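Ribonucleoside-diphosphate reductase (Pseudomonas aeruginosa, PDB 5IM3) probably catalyses the reduction of ribonucleoside diphosphates to deoxyribonucleotides for DNA synthesis, and binds dATP as an allosteric nucleotide. Local coordinates at residues L723-E728 with Q867-Q872. Numbering follows the deposited sequence.
Sequences LPIDSE and QKWIDQ
In the first turn of helix 724-735, Pro724 packs on the Lys868-Trp869 backbone and Ile725 on the Trp869 ring, with CA of Pro724 5.1 Å from CA of Trp869. No hydrogen bond joins the two segments. The CB and CG atoms of Pro724 lie on the backbone carbonyls of the loop: CB is 3.3 Å from Lys868 O and CG 3.4 Å from Trp869 O. Ile725 and Trp869 run side by side. In Ile725, CG1 is anti to the backbone N (chi1 -173°), and chi2 of 64° then turns CD1 over the face of the Trp869 six-membered ring. This is a CH-pi contact, with Ile725 CD1 4.1 Å from the centroid of that Trp869 ring. Ile725 CB also touches Trp869 CZ3 at 3.5 Å. Asp686 OD1 accepts from Trp869 NE1, and Asp686 OD2 forms a salt bridge with Lys868 NZ, which also pairs with Asp743. Glu728 crosses Lys868 at about a right angle. Its chain bends at chi2 (-81°), and Glu728 OE1 comes to 3.4 Å from Lys868 CG. The charged ends do not meet, as Glu728 OE1 is 6.8 Å from Lys868 NZ. Glu728 OE1 is buried with no polar partner in the model, while OE2 has a long, weak ion pair with Arg572. The contact sets the N-terminal turn of helix 724-735 on the loop between helix 856-866 and strand 878-881, within the ribonucleotide reductase barrel domain and away from the dATP sites.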
ATOM      1  N   LEU A 723      -2.587 -33.443  44.078  1.00 65.70           N
ATOM      2  CA  LEU A 723      -1.795 -33.829  42.920  1.00 64.85           C
ATOM      3  C   LEU A 723      -2.073 -32.858  41.781  1.00 64.07           C
ATOM      4  O   LEU A 723      -2.930 -31.976  41.920  1.00 65.58           O
ATOM      5  CB  LEU A 723      -2.124 -35.266  42.508  1.00 68.15           C
ATOM      6  CG  LEU A 723      -2.131 -36.282  43.649  1.00 69.35           C
ATOM      7  CD1 LEU A 723      -2.423 -37.680  43.133  1.00 71.86           C
ATOM      8  CD2 LEU A 723      -0.814 -36.261  44.394  1.00 69.49           C
ATOM      9  N   PRO A 724      -1.367 -32.966  40.649  1.00 59.40           N
ATOM     10  CA  PRO A 724      -1.658 -32.050  39.532  1.00 58.23           C
ATOM     11  C   PRO A 724      -3.112 -32.066  39.097  1.00 59.69           C
ATOM     12  O   PRO A 724      -3.679 -31.004  38.814  1.00 59.78           O
ATOM     13  CB  PRO A 724      -0.716 -32.553  38.428  1.00 57.11           C
ATOM     14  CG  PRO A 724       0.443 -33.100  39.168  1.00 56.50           C
ATOM     15  CD  PRO A 724      -0.133 -33.735  40.413  1.00 58.73           C
ATOM     16  N   ILE A 725      -3.741 -33.243  39.038  1.00 61.70           N
ATOM     17  CA  ILE A 725      -5.143 -33.301  38.633  1.00 63.93           C
ATOM     18  C   ILE A 725      -6.008 -32.501  39.594  1.00 64.88           C
ATOM     19  O   ILE A 725      -7.006 -31.893  39.186  1.00 65.53           O
ATOM     20  CB  ILE A 725      -5.611 -34.768  38.535  1.00 66.65           C
ATOM     21  CG1 ILE A 725      -7.023 -34.850  37.943  1.00 66.27           C
ATOM     22  CG2 ILE A 725      -5.559 -35.448  39.902  1.00 67.07           C
ATOM     23  CD1 ILE A 725      -7.123 -34.356  36.509  1.00 64.77           C
ATOM     24  N   ASP A 726      -5.648 -32.484  40.879  1.00 64.80           N
ATOM     25  CA  ASP A 726      -6.360 -31.665  41.852  1.00 65.55           C
ATOM     26  C   ASP A 726      -5.999 -30.189  41.728  1.00 63.72           C
ATOM     27  O   ASP A 726      -6.844 -29.328  41.992  1.00 63.60           O
ATOM     28  CB  ASP A 726      -6.066 -32.168  43.266  1.00 65.66           C
ATOM     29  CG  ASP A 726      -6.522 -33.601  43.480  1.00 67.69           C
ATOM     30  OD1 ASP A 726      -7.679 -33.915  43.130  1.00 69.75           O
ATOM     31  OD2 ASP A 726      -5.725 -34.415  43.993  1.00 67.70           O
ATOM     32  N   SER A 727      -4.762 -29.880  41.330  1.00 67.21           N
ATOM     33  CA  SER A 727      -4.387 -28.490  41.081  1.00 67.52           C
ATOM     34  C   SER A 727      -5.284 -27.857  40.025  1.00 68.04           C
ATOM     35  O   SER A 727      -5.669 -26.688  40.147  1.00 67.89           O
ATOM     36  CB  SER A 727      -2.923 -28.410  40.645  1.00 66.24           C
ATOM     37  OG  SER A 727      -2.051 -28.945  41.620  1.00 68.02           O
ATOM     38  N   GLU A 728      -5.621 -28.609  38.972  1.00 69.72           N
ATOM     39  CA  GLU A 728      -6.517 -28.090  37.942  1.00 70.09           C
ATOM     40  C   GLU A 728      -7.866 -27.706  38.531  1.00 71.95           C
ATOM     41  O   GLU A 728      -8.425 -26.658  38.190  1.00 72.29           O
ATOM     42  CB  GLU A 728      -6.710 -29.126  36.832  1.00 70.29           C
ATOM     43  CG  GLU A 728      -5.555 -29.237  35.859  1.00 68.99           C
ATOM     44  CD  GLU A 728      -5.577 -28.162  34.788  1.00 67.19           C
ATOM     45  OE1 GLU A 728      -5.526 -28.514  33.591  1.00 65.92           O
ATOM     46  OE2 GLU A 728      -5.642 -26.965  35.140  1.00 65.99           O
ATOM     47  N   GLN A 867      -1.105 -30.798  30.414  1.00 56.00           N
ATOM     48  CA  GLN A 867      -0.809 -29.940  31.555  1.00 55.83           C
ATOM     49  C   GLN A 867      -1.602 -30.321  32.798  1.00 56.59           C
ATOM     50  O   GLN A 867      -1.254 -29.878  33.897  1.00 57.61           O
ATOM     51  CB  GLN A 867      -1.091 -28.479  31.192  1.00 54.53           C
ATOM     52  CG  GLN A 867      -0.573 -27.465  32.206  1.00 54.05           C
ATOM     53  CD  GLN A 867       0.908 -27.624  32.490  1.00 52.70           C
ATOM     54  OE1 GLN A 867       1.750 -27.267  31.668  1.00 50.61           O
ATOM     55  NE2 GLN A 867       1.232 -28.168  33.658  1.00 54.35           N
ATOM     56  N   LYS A 868      -2.659 -31.123  32.659  1.00 60.87           N
ATOM     57  CA  LYS A 868      -3.415 -31.539  33.835  1.00 63.27           C
ATOM     58  C   LYS A 868      -2.587 -32.430  34.742  1.00 61.99           C
ATOM     59  O   LYS A 868      -2.835 -32.490  35.951  1.00 62.43           O
ATOM     60  CB  LYS A 868      -4.674 -32.289  33.424  1.00 64.28           C
ATOM     61  CG  LYS A 868      -5.449 -31.641  32.307  1.00 64.45           C
ATOM     62  CD  LYS A 868      -6.759 -32.368  32.054  1.00 67.01           C
ATOM     63  CE  LYS A 868      -6.564 -33.859  31.802  1.00 69.50           C
ATOM     64  NZ  LYS A 868      -7.859 -34.563  31.613  1.00 73.65           N
ATOM     65  N   TRP A 869      -1.616 -33.142  34.176  1.00 59.68           N
ATOM     66  CA  TRP A 869      -0.837 -34.122  34.910  1.00 61.26           C
ATOM     67  C   TRP A 869       0.580 -33.659  35.205  1.00 60.34           C
ATOM     68  O   TRP A 869       1.251 -34.265  36.047  1.00 64.07           O
ATOM     69  CB  TRP A 869      -0.796 -35.434  34.118  1.00 60.15           C
ATOM     70  CG  TRP A 869      -2.148 -35.847  33.619  1.00 59.92           C
ATOM     71  CD1 TRP A 869      -2.609 -35.775  32.335  1.00 58.64           C
ATOM     72  CD2 TRP A 869      -3.223 -36.379  34.401  1.00 61.37           C
ATOM     73  NE1 TRP A 869      -3.900 -36.237  32.268  1.00 60.62           N
ATOM     74  CE2 TRP A 869      -4.302 -36.611  33.524  1.00 63.74           C
ATOM     75  CE3 TRP A 869      -3.378 -36.681  35.755  1.00 63.67           C
ATOM     76  CZ2 TRP A 869      -5.516 -37.139  33.958  1.00 67.28           C
ATOM     77  CZ3 TRP A 869      -4.585 -37.207  36.184  1.00 67.79           C
ATOM     78  CH2 TRP A 869      -5.638 -37.427  35.288  1.00 69.07           C
ATOM     79  N   ILE A 870       1.047 -32.607  34.547  1.00 53.07           N
ATOM     80  CA  ILE A 870       2.405 -32.114  34.713  1.00 52.67           C
ATOM     81  C   ILE A 870       2.413 -31.092  35.842  1.00 53.47           C
ATOM     82  O   ILE A 870       1.554 -30.201  35.893  1.00 50.76           O
ATOM     83  CB  ILE A 870       2.922 -31.508  33.396  1.00 51.15           C
ATOM     84  CG1 ILE A 870       2.933 -32.580  32.300  1.00 50.97           C
ATOM     85  CG2 ILE A 870       4.310 -30.906  33.576  1.00 50.97           C
ATOM     86  CD1 ILE A 870       3.200 -32.052  30.906  1.00 50.36           C
ATOM     87  N   ASP A 871       3.373 -31.226  36.763  1.00 55.41           N
ATOM     88  CA  ASP A 871       3.461 -30.272  37.865  1.00 56.28           C
ATOM     89  C   ASP A 871       4.164 -28.981  37.457  1.00 51.13           C
ATOM     90  O   ASP A 871       3.871 -27.927  38.027  1.00 50.01           O
ATOM     91  CB  ASP A 871       4.160 -30.896  39.081  1.00 57.90           C
ATOM     92  CG  ASP A 871       5.366 -31.739  38.710  1.00 60.10           C
ATOM     93  OD1 ASP A 871       5.788 -31.715  37.537  1.00 60.51           O
ATOM     94  OD2 ASP A 871       5.893 -32.433  39.602  1.00 63.64           O
ATOM     95  N   GLN A 872       5.062 -29.028  36.482  1.00 51.53           N
ATOM     96  CA  GLN A 872       5.681 -27.830  35.926  1.00 49.26           C
ATOM     97  C   GLN A 872       4.923 -27.436  34.655  1.00 46.17           C
ATOM     98  O   GLN A 872       3.694 -27.341  34.723  1.00 47.81           O
ATOM     99  CB  GLN A 872       7.178 -28.067  35.736  1.00 50.27           C
ATOM    100  CG  GLN A 872       7.904 -28.522  36.988  1.00 52.35           C
ATOM    101  CD  GLN A 872       9.392 -28.236  36.929  1.00 51.31           C
ATOM    102  OE1 GLN A 872       9.810 -27.092  36.741  1.00 49.48           O
ATOM    103  NE2 GLN A 872      10.198 -29.276  37.082  1.00 52.45           N
TER